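Local coordinates for major capsid protein P2 (Pseudoalteromonas phage pm2, PDB 2VVF) that is the major capsid protein of the phage, a homotrimer built on a double jelly-roll, at residues A173-K178 / I256-M261; F85-M90 / D222-G227; R54-Y59 / G262-N267. All coordinates share one frame; numbering follows the deposited sequence.

Contact 1 (A173-K178 / I256-M261); sequences AAIHIK and IIVEYM
E259 and H176 meet side chain to side chain on one face of two antiparallel strands. H176 NE2 donates to E259 OE2 over 2.7 Å in an almost straight bond (175° at the hydrogen). The oxygen lies practically in the imidazole plane, while the nitrogen comes from the anti side of the carboxylate, somewhat out of its plane, and the two planes are 25° apart. H176 CG stands beside its own backbone N (chi1 -48°), which swings the ring along the strand toward E259. The other ring nitrogen, ND1, is hydrogen-bonded to T220 OG1; gripped at both nitrogens, the buried imidazole has its rotation fixed. I257, directly opposite H176, completes this face: H176 CB and I257 CB are 3.9 Å apart. I257 CG2 lies beside the ring at CD2. Backbone bonds close the pair in both directions, H176 N to I257 O at 2.7 Å and I257 N to H176 O at 2.8 Å. The other face is aliphatic, with I256 CD1 tucked against I177 CG1 at 3.3 Å and I256 CG2 against I175 CG2. Strands 171-178 and 252-263 thus pair as antiparallel neighbours in a sheet of the C-terminal jelly-roll.

Contact 2 (F85-M90 / D222-G227); sequences FVRPEM and DFMLEG
R87 meets M224 methyl to guanidinium: M224 CE sits over one face of the flat group, toward its rim and 3.9 Å from R87 NH2, and the two side chains cross at about a right angle. The R87 chain is bent at chi3 (67°), which turns the guanidinium across the end of the methionine. Its polar end is held elsewhere, NH1 bonding to T145 OG1 and making a long, weak ion pair with E259. R87 also opens a type I beta turn, its O accepting from M90 N. M224 opens another, closed by G227 N to M224 O at 2.9 Å and preceded by an Asx turn in which D222 OD1 takes the N-H of M224. Two tight turns, one from the N-terminal and one from the C-terminal jelly-roll, therefore abut here. E89 contributes its backbone: its O lies 3.6 Å from G227 CA in a C-H...O contact, close because glycine has no side chain there, whereas the E89 carboxylate turns off to a salt bridge with R74. At M90, bends at chi2 (-44°) and chi3 (-69°) fold the side chain back, bringing M90 CE to 3.2 Å from G227 O and 4.0 Å from M224 SD. The same G227 O also receives a C-H...O contact from M90 CA, at 3.6 Å.

Contact 3 (R54-Y59 / G262-N267); sequences RLLSTY and GVWSRN
L56 and W264 make the apolar part of this contact: L56 CD1 touches the indole at W264 CD1, 3.7 Å away, approaching obliquely to the ring. W264 CG stands anti to its backbone N (chi1 -173°), carrying the indole across toward strand 54-59. At the other end of the ring, W264 CZ2 lies 4.1 Å from R54 CD. Beyond it, N267 CA lies over one face of the R54 guanidinium, 3.7 Å from R54 NH2; the fit of this group to the R266 carbonyl is too close in the model to be relied on. R54 NH2 makes a weak hydrogen bond to G268 O, and R266 NH1 bonds to G110 O. In the next shell, R266 N lies over one face of the W264 ring, near its rim, while L51, D52, L111 and P141 pack on the same side chain, and P141 also belongs, with A105 and W143, to a calcium site whose ion is about 7 Å from the W264 side chain. L56 is positioned by a classic beta bulge, in which L56 and S57 both face V49, and by L144 and M146 of strand 143-154. The contact thus joins strand 54-59 of an N-terminal jelly-roll sheet to the C-terminal tail, at the seam of a double jelly-roll.

Contact 1 is buried sheet pairing within the C-terminal jelly-roll and carries a buried histidine-carboxylate hydrogen bond, whereas contacts 2 and 3 each join the N-terminal part of the chain to the C-terminal part. Contact 2 is also buried but brings loops together, through methionine and C-H...O contacts in place of a backbone ladder; contact 3 lies at the surface and relies on an indole and an arginine. Contacts 1 and 2 touch: A173 O probably accepts a hydrogen bond from F223 N, and the M224 methyl packs on A173. Contacts 1 and 3 share strand 252-263, which runs from the buried part of the C-terminal sheet out toward the chain's end, while contacts 2 and 3 do not touch.

Contact 1 (A173-K178 / I256-M261)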
loop_
_atom_site.group_PDB
_atom_site.type_symbol
_atom_site.label_atom_id
_atom_site.label_comp_id
_atom_site.label_asym_id
_atom_site.label_seq_id
_atom_site.Cartn_x
_atom_site.Cartn_y
_atom_site.Cartn_z
ATOM N N ALA A 173 1.957 -16.338 -14.266
ATOM C CA ALA A 173 1.537 -15.159 -13.521
ATOM C C ALA A 173 0.657 -14.256 -14.375
ATOM O O ALA A 173 -0.347 -13.725 -13.899
ATOM C CB ALA A 173 2.751 -14.393 -13.011
ATOM N N ALA A 174 1.039 -14.082 -15.637
ATOM C CA ALA A 174 0.281 -13.230 -16.540
ATOM C C ALA A 174 0.616 -13.470 -18.004
ATOM O O ALA A 174 1.629 -14.081 -18.332
ATOM C CB ALA A 174 0.495 -11.768 -16.184
ATOM N N ILE A 175 -0.251 -12.976 -18.879
ATOM C CA ILE A 175 -0.056 -13.081 -20.319
ATOM C C ILE A 175 -0.336 -11.710 -20.923
ATOM O O ILE A 175 -1.383 -11.118 -20.672
ATOM C CB ILE A 175 -0.964 -14.156 -20.938
ATOM C CG1 ILE A 175 -0.629 -15.535 -20.369
ATOM C CG2 ILE A 175 -0.835 -14.155 -22.454
ATOM C CD1 ILE A 175 -1.723 -16.564 -20.586
ATOM N N HIS A 176 0.615 -11.192 -21.687
ATOM C CA HIS A 176 0.453 -9.880 -22.300
ATOM C C HIS A 176 0.407 -9.970 -23.817
ATOM O O HIS A 176 1.387 -10.347 -24.454
ATOM C CB HIS A 176 1.580 -8.940 -21.867
ATOM C CG HIS A 176 1.834 -8.941 -20.392
ATOM N ND1 HIS A 176 1.156 -8.118 -19.521
ATOM C CD2 HIS A 176 2.689 -9.668 -19.635
ATOM C CE1 HIS A 176 1.582 -8.337 -18.289
ATOM N NE2 HIS A 176 2.513 -9.272 -18.332
ATOM N N ILE A 177 -0.741 -9.622 -24.388
ATOM C CA ILE A 177 -0.915 -9.642 -25.834
ATOM C C ILE A 177 -0.604 -8.262 -26.403
ATOM O O ILE A 177 -1.355 -7.308 -26.196
ATOM C CB ILE A 177 -2.330 -10.103 -26.226
ATOM C CG1 ILE A 177 -2.586 -11.523 -25.717
ATOM C CG2 ILE A 177 -2.521 -10.020 -27.736
ATOM C CD1 ILE A 177 -4.002 -11.750 -25.234
ATOM N N LYS A 178 0.522 -8.157 -27.100
ATOM C CA LYS A 178 0.940 -6.889 -27.682
ATOM C C LYS A 178 0.437 -6.737 -29.111
ATOM O O LYS A 178 1.067 -7.209 -30.058
ATOM C CB LYS A 178 2.461 -6.756 -27.634
ATOM C CG LYS A 178 3.038 -6.768 -26.228
ATOM C CD LYS A 178 4.173 -5.768 -26.094
ATOM C CE LYS A 178 5.509 -6.393 -26.459
ATOM N NZ LYS A 178 6.604 -5.386 -26.490
ATOM N N ILE A 256 3.255 -12.160 -27.943
ATOM C CA ILE A 256 2.660 -12.674 -26.717
ATOM C C ILE A 256 3.713 -12.860 -25.628
ATOM O O ILE A 256 4.623 -13.680 -25.765
ATOM C CB ILE A 256 1.879 -13.983 -26.965
ATOM C CG1 ILE A 256 0.794 -13.778 -28.029
ATOM C CG2 ILE A 256 1.258 -14.486 -25.670
ATOM C CD1 ILE A 256 -0.198 -12.689 -27.697
ATOM N N ILE A 257 3.581 -12.100 -24.545
ATOM C CA ILE A 257 4.505 -12.196 -23.421
ATOM C C ILE A 257 3.895 -13.076 -22.339
ATOM O O ILE A 257 2.793 -12.809 -21.863
ATOM C CB ILE A 257 4.854 -10.806 -22.854
ATOM C CG1 ILE A 257 5.299 -9.868 -23.976
ATOM C CG2 ILE A 257 5.939 -10.919 -21.788
ATOM C CD1 ILE A 257 6.461 -10.396 -24.777
ATOM N N VAL A 258 4.607 -14.130 -21.958
ATOM C CA VAL A 258 4.127 -15.033 -20.919
ATOM C C VAL A 258 5.085 -15.037 -19.736
ATOM O O VAL A 258 6.253 -15.396 -19.873
ATOM C CB VAL A 258 3.905 -16.455 -21.459
ATOM C CG1 VAL A 258 3.319 -17.352 -20.375
ATOM C CG2 VAL A 258 3.010 -16.427 -22.685
ATOM N N GLU A 259 4.586 -14.621 -18.577
ATOM C CA GLU A 259 5.392 -14.590 -17.366
ATOM C C GLU A 259 5.243 -15.908 -16.618
ATOM O O GLU A 259 4.276 -16.110 -15.884
ATOM C CB GLU A 259 4.964 -13.429 -16.467
ATOM C CG GLU A 259 5.305 -12.057 -17.022
ATOM C CD GLU A 259 4.966 -10.940 -16.055
ATOM O OE1 GLU A 259 5.699 -10.771 -15.059
ATOM O OE2 GLU A 259 3.960 -10.237 -16.286
ATOM N N TYR A 260 6.193 -16.811 -16.828
ATOM C CA TYR A 260 6.170 -18.108 -16.167
ATOM C C TYR A 260 6.806 -17.997 -14.787
ATOM O O TYR A 260 7.475 -17.011 -14.477
ATOM C CB TYR A 260 6.922 -19.149 -17.000
ATOM C CG TYR A 260 6.209 -19.563 -18.267
ATOM C CD1 TYR A 260 5.229 -20.546 -18.247
ATOM C CD2 TYR A 260 6.537 -18.988 -19.490
ATOM C CE1 TYR A 260 4.587 -20.934 -19.407
ATOM C CE2 TYR A 260 5.898 -19.371 -20.653
ATOM C CZ TYR A 260 4.925 -20.341 -20.606
ATOM O OH TYR A 260 4.288 -20.721 -21.763
ATOM N N MET A 261 6.601 -19.022 -13.968
ATOM C CA MET A 261 7.161 -19.064 -12.624
ATOM C C MET A 261 7.426 -20.512 -12.231
ATOM O O MET A 261 6.658 -21.408 -12.577
ATOM C CB MET A 261 6.184 -18.447 -11.619
ATOM C CG MET A 261 6.053 -16.939 -11.695
ATOM S SD MET A 261 4.847 -16.319 -10.504
ATOM C CE MET A 261 3.529 -17.513 -10.701
#

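Contact 2 (F85-M90 / D222-G227)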
loop_
_atom_site.group_PDB
_atom_site.type_symbol
_atom_site.label_atom_id
_atom_site.label_comp_id
_atom_site.label_asym_id
_atom_site.label_seq_id
_atom_site.Cartn_x
_atom_site.Cartn_y
_atom_site.Cartn_z
ATOM N N PHE A 85 13.762 -8.552 -9.291
ATOM C CA PHE A 85 13.666 -9.996 -9.126
ATOM C C PHE A 85 12.691 -10.262 -7.991
ATOM O O PHE A 85 11.775 -11.075 -8.114
ATOM C CB PHE A 85 15.040 -10.602 -8.855
ATOM C CG PHE A 85 16.001 -10.417 -9.992
ATOM C CD1 PHE A 85 15.821 -11.104 -11.180
ATOM C CD2 PHE A 85 17.030 -9.497 -9.905
ATOM C CE1 PHE A 85 16.679 -10.911 -12.245
ATOM C CE2 PHE A 85 17.891 -9.299 -10.966
ATOM C CZ PHE A 85 17.715 -10.006 -12.138
ATOM N N VAL A 86 12.849 -9.507 -6.911
ATOM C CA VAL A 86 11.929 -9.585 -5.789
ATOM C C VAL A 86 10.669 -8.848 -6.237
ATOM O O VAL A 86 10.745 -7.714 -6.717
ATOM C CB VAL A 86 12.532 -8.926 -4.532
ATOM C CG1 VAL A 86 11.443 -8.588 -3.526
ATOM C CG2 VAL A 86 13.590 -9.827 -3.912
ATOM N N ARG A 87 9.519 -9.505 -6.124
ATOM C CA ARG A 87 8.256 -8.898 -6.538
ATOM C C ARG A 87 7.569 -8.191 -5.373
ATOM O O ARG A 87 6.992 -8.828 -4.493
ATOM C CB ARG A 87 7.344 -9.946 -7.179
ATOM C CG ARG A 87 7.991 -10.657 -8.365
ATOM C CD ARG A 87 7.018 -11.591 -9.061
ATOM N NE ARG A 87 5.941 -10.861 -9.725
ATOM C CZ ARG A 87 5.716 -10.885 -11.034
ATOM N NH1 ARG A 87 6.492 -11.605 -11.831
ATOM N NH2 ARG A 87 4.711 -10.189 -11.547
ATOM N N PRO A 88 7.656 -6.864 -5.373
ATOM C CA PRO A 88 7.101 -6.031 -4.306
ATOM C C PRO A 88 5.584 -6.105 -4.134
ATOM O O PRO A 88 5.058 -5.751 -3.078
ATOM C CB PRO A 88 7.508 -4.610 -4.721
ATOM C CG PRO A 88 8.599 -4.785 -5.742
ATOM C CD PRO A 88 8.277 -6.061 -6.440
ATOM N N GLU A 89 4.885 -6.545 -5.174
ATOM C CA GLU A 89 3.427 -6.619 -5.139
ATOM C C GLU A 89 2.902 -7.909 -4.514
ATOM O O GLU A 89 1.698 -8.056 -4.287
ATOM C CB GLU A 89 2.854 -6.448 -6.548
ATOM C CG GLU A 89 3.271 -5.160 -7.238
ATOM C CD GLU A 89 4.691 -5.211 -7.770
ATOM O OE1 GLU A 89 5.218 -6.328 -7.961
ATOM O OE2 GLU A 89 5.278 -4.133 -7.999
ATOM N N MET A 90 3.807 -8.843 -4.241
ATOM C CA MET A 90 3.427 -10.127 -3.660
ATOM C C MET A 90 2.789 -9.998 -2.282
ATOM O O MET A 90 3.215 -9.185 -1.461
ATOM C CB MET A 90 4.632 -11.067 -3.595
ATOM C CG MET A 90 5.236 -11.405 -4.949
ATOM S SD MET A 90 3.995 -11.783 -6.200
ATOM C CE MET A 90 3.364 -13.341 -5.604
ATOM N N ASP A 222 -3.839 -10.648 -16.156
ATOM C CA ASP A 222 -3.159 -10.794 -14.874
ATOM C C ASP A 222 -3.813 -11.868 -14.011
ATOM O O ASP A 222 -4.975 -11.741 -13.625
ATOM C CB ASP A 222 -3.169 -9.455 -14.135
ATOM C CG ASP A 222 -1.979 -9.285 -13.219
ATOM O OD1 ASP A 222 -1.523 -10.294 -12.639
ATOM O OD2 ASP A 222 -1.512 -8.137 -13.065
ATOM N N PHE A 223 -3.058 -12.920 -13.705
ATOM C CA PHE A 223 -3.566 -14.015 -12.883
ATOM C C PHE A 223 -3.171 -13.838 -11.419
ATOM O O PHE A 223 -3.455 -14.696 -10.584
ATOM C CB PHE A 223 -3.046 -15.361 -13.396
ATOM C CG PHE A 223 -3.531 -15.719 -14.772
ATOM C CD1 PHE A 223 -4.873 -15.974 -15.006
ATOM C CD2 PHE A 223 -2.642 -15.823 -15.829
ATOM C CE1 PHE A 223 -5.319 -16.309 -16.275
ATOM C CE2 PHE A 223 -3.081 -16.160 -17.097
ATOM C CZ PHE A 223 -4.422 -16.402 -17.319
ATOM N N MET A 224 -2.507 -12.727 -11.116
ATOM C CA MET A 224 -2.067 -12.443 -9.753
ATOM C C MET A 224 -2.450 -11.030 -9.333
ATOM O O MET A 224 -1.671 -10.334 -8.680
ATOM C CB MET A 224 -0.549 -12.621 -9.634
ATOM C CG MET A 224 -0.080 -14.061 -9.740
ATOM S SD MET A 224 1.578 -14.294 -9.075
ATOM C CE MET A 224 2.433 -12.892 -9.799
ATOM N N LEU A 225 -3.655 -10.612 -9.708
ATOM C CA LEU A 225 -4.143 -9.273 -9.393
ATOM C C LEU A 225 -4.120 -8.946 -7.897
ATOM O O LEU A 225 -3.844 -7.811 -7.506
ATOM C CB LEU A 225 -5.545 -9.064 -9.975
ATOM C CG LEU A 225 -5.608 -8.838 -11.488
ATOM C CD1 LEU A 225 -7.022 -9.039 -12.012
ATOM C CD2 LEU A 225 -5.089 -7.454 -11.853
ATOM N N GLU A 226 -4.401 -9.944 -7.067
ATOM C CA GLU A 226 -4.409 -9.756 -5.618
ATOM C C GLU A 226 -3.012 -9.848 -5.013
ATOM O O GLU A 226 -2.810 -9.509 -3.847
ATOM C CB GLU A 226 -5.309 -10.795 -4.953
ATOM C CG GLU A 226 -6.786 -10.638 -5.250
ATOM C CD GLU A 226 -7.617 -11.699 -4.564
ATOM O OE1 GLU A 226 -7.574 -12.866 -5.005
ATOM O OE2 GLU A 226 -8.278 -11.376 -3.555
ATOM N N GLY A 227 -2.056 -10.333 -5.797
ATOM C CA GLY A 227 -0.687 -10.485 -5.317
ATOM C C GLY A 227 -0.485 -11.893 -4.773
ATOM O O GLY A 227 0.601 -12.244 -4.318
#

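Contact 3 (R54-Y59 / G262-N267)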
loop_
_atom_site.group_PDB
_atom_site.type_symbol
_atom_site.label_atom_id
_atom_site.label_comp_id
_atom_site.label_asym_id
_atom_site.label_seq_id
_atom_site.Cartn_x
_atom_site.Cartn_y
_atom_site.Cartn_z
ATOM N N ARG A 54 21.934 -20.865 -19.627
ATOM C CA ARG A 54 20.550 -21.087 -20.038
ATOM C C ARG A 54 19.708 -19.821 -19.897
ATOM O O ARG A 54 19.976 -18.980 -19.040
ATOM C CB ARG A 54 19.932 -22.230 -19.235
ATOM C CG ARG A 54 20.909 -23.350 -18.907
ATOM C CD ARG A 54 20.321 -24.322 -17.903
ATOM N NE ARG A 54 19.140 -24.998 -18.432
ATOM C CZ ARG A 54 19.183 -26.002 -19.300
ATOM N NH1 ARG A 54 20.350 -26.452 -19.742
ATOM N NH2 ARG A 54 18.058 -26.557 -19.728
ATOM N N LEU A 55 18.681 -19.698 -20.731
ATOM C CA LEU A 55 17.820 -18.521 -20.708
ATOM C C LEU A 55 16.765 -18.568 -19.610
ATOM O O LEU A 55 16.050 -19.560 -19.461
ATOM C CB LEU A 55 17.138 -18.320 -22.062
ATOM C CG LEU A 55 16.060 -17.233 -22.086
ATOM C CD1 LEU A 55 16.690 -15.849 -22.181
ATOM C CD2 LEU A 55 15.081 -17.461 -23.225
ATOM N N LEU A 56 16.659 -17.476 -18.859
ATOM C CA LEU A 56 15.665 -17.369 -17.800
ATOM C C LEU A 56 14.551 -16.448 -18.278
ATOM O O LEU A 56 13.412 -16.875 -18.458
ATOM C CB LEU A 56 16.298 -16.813 -16.523
ATOM C CG LEU A 56 15.356 -16.641 -15.330
ATOM C CD1 LEU A 56 15.093 -17.976 -14.656
ATOM C CD2 LEU A 56 15.918 -15.636 -14.339
ATOM N N SER A 57 14.903 -15.187 -18.514
ATOM C CA SER A 57 13.951 -14.191 -18.986
ATOM C C SER A 57 14.501 -13.496 -20.226
ATOM O O SER A 57 15.717 -13.384 -20.398
ATOM C CB SER A 57 13.672 -13.155 -17.893
ATOM O OG SER A 57 12.879 -13.706 -16.858
ATOM N N THR A 58 13.604 -13.027 -21.086
ATOM C CA THR A 58 14.013 -12.349 -22.307
ATOM C C THR A 58 13.191 -11.092 -22.581
ATOM O O THR A 58 11.975 -11.073 -22.387
ATOM C CB THR A 58 13.999 -13.306 -23.517
ATOM O OG1 THR A 58 14.067 -12.548 -24.729
ATOM C CG2 THR A 58 12.728 -14.139 -23.526
ATOM N N TYR A 59 13.867 -10.044 -23.042
ATOM C CA TYR A 59 13.212 -8.789 -23.388
ATOM C C TYR A 59 13.670 -8.370 -24.781
ATOM O O TYR A 59 14.868 -8.247 -25.028
ATOM C CB TYR A 59 13.590 -7.690 -22.391
ATOM C CG TYR A 59 13.109 -7.928 -20.977
ATOM C CD1 TYR A 59 11.931 -7.354 -20.517
ATOM C CD2 TYR A 59 13.855 -8.695 -20.089
ATOM C CE1 TYR A 59 11.498 -7.555 -19.221
ATOM C CE2 TYR A 59 13.428 -8.903 -18.792
ATOM C CZ TYR A 59 12.249 -8.330 -18.363
ATOM O OH TYR A 59 11.825 -8.536 -17.072
ATOM N N GLY A 262 8.504 -20.734 -11.490
ATOM C CA GLY A 262 8.850 -22.074 -11.040
ATOM C C GLY A 262 10.247 -22.092 -10.427
ATOM O O GLY A 262 10.992 -21.129 -10.542
ATOM N N VAL A 263 10.581 -23.183 -9.756
ATOM C CA VAL A 263 11.885 -23.385 -9.139
ATOM C C VAL A 263 12.858 -23.666 -10.267
ATOM O O VAL A 263 12.709 -24.634 -11.024
ATOM C CB VAL A 263 11.866 -24.558 -8.115
ATOM C CG1 VAL A 263 13.238 -24.832 -7.572
ATOM C CG2 VAL A 263 10.852 -24.309 -6.998
ATOM N N TRP A 264 13.839 -22.784 -10.394
ATOM C CA TRP A 264 14.832 -22.917 -11.437
ATOM C C TRP A 264 15.563 -24.249 -11.358
ATOM O O TRP A 264 15.981 -24.687 -10.286
ATOM C CB TRP A 264 15.828 -21.761 -11.392
ATOM C CG TRP A 264 16.769 -21.759 -12.557
ATOM C CD1 TRP A 264 16.535 -21.243 -13.800
ATOM C CD2 TRP A 264 18.083 -22.333 -12.602
ATOM N NE1 TRP A 264 17.628 -21.445 -14.610
ATOM C CE2 TRP A 264 18.592 -22.111 -13.898
ATOM C CE3 TRP A 264 18.882 -23.003 -11.669
ATOM C CZ2 TRP A 264 19.862 -22.534 -14.284
ATOM C CZ3 TRP A 264 20.142 -23.425 -12.056
ATOM C CH2 TRP A 264 20.619 -23.190 -13.352
ATOM N N SER A 265 15.713 -24.884 -12.514
ATOM C CA SER A 265 16.404 -26.162 -12.607
ATOM C C SER A 265 17.441 -26.113 -13.721
ATOM O O SER A 265 17.188 -25.562 -14.795
ATOM C CB SER A 265 15.410 -27.297 -12.861
ATOM O OG SER A 265 16.085 -28.530 -13.037
ATOM N N ARG A 266 18.611 -26.685 -13.446
ATOM C CA ARG A 266 19.714 -26.712 -14.399
ATOM C C ARG A 266 19.313 -27.347 -15.726
ATOM O O ARG A 266 19.931 -27.088 -16.759
ATOM C CB ARG A 266 20.907 -27.466 -13.809
ATOM C CG ARG A 266 21.603 -26.744 -12.669
ATOM C CD ARG A 266 22.901 -27.444 -12.292
ATOM N NE ARG A 266 23.614 -26.747 -11.226
ATOM C CZ ARG A 266 23.950 -27.302 -10.064
ATOM N NH1 ARG A 266 24.600 -26.593 -9.152
ATOM N NH2 ARG A 266 23.633 -28.566 -9.816
ATOM N N ASN A 267 18.294 -28.200 -15.689
ATOM C CA ASN A 267 17.829 -28.872 -16.895
ATOM C C ASN A 267 16.334 -28.655 -17.084
ATOM O O ASN A 267 15.641 -29.505 -17.647
ATOM C CB ASN A 267 18.133 -30.369 -16.824
ATOM C CG ASN A 267 19.436 -30.668 -16.105
ATOM O OD1 ASN A 267 19.770 -30.031 -15.105
ATOM N ND2 ASN A 267 20.182 -31.641 -16.617
#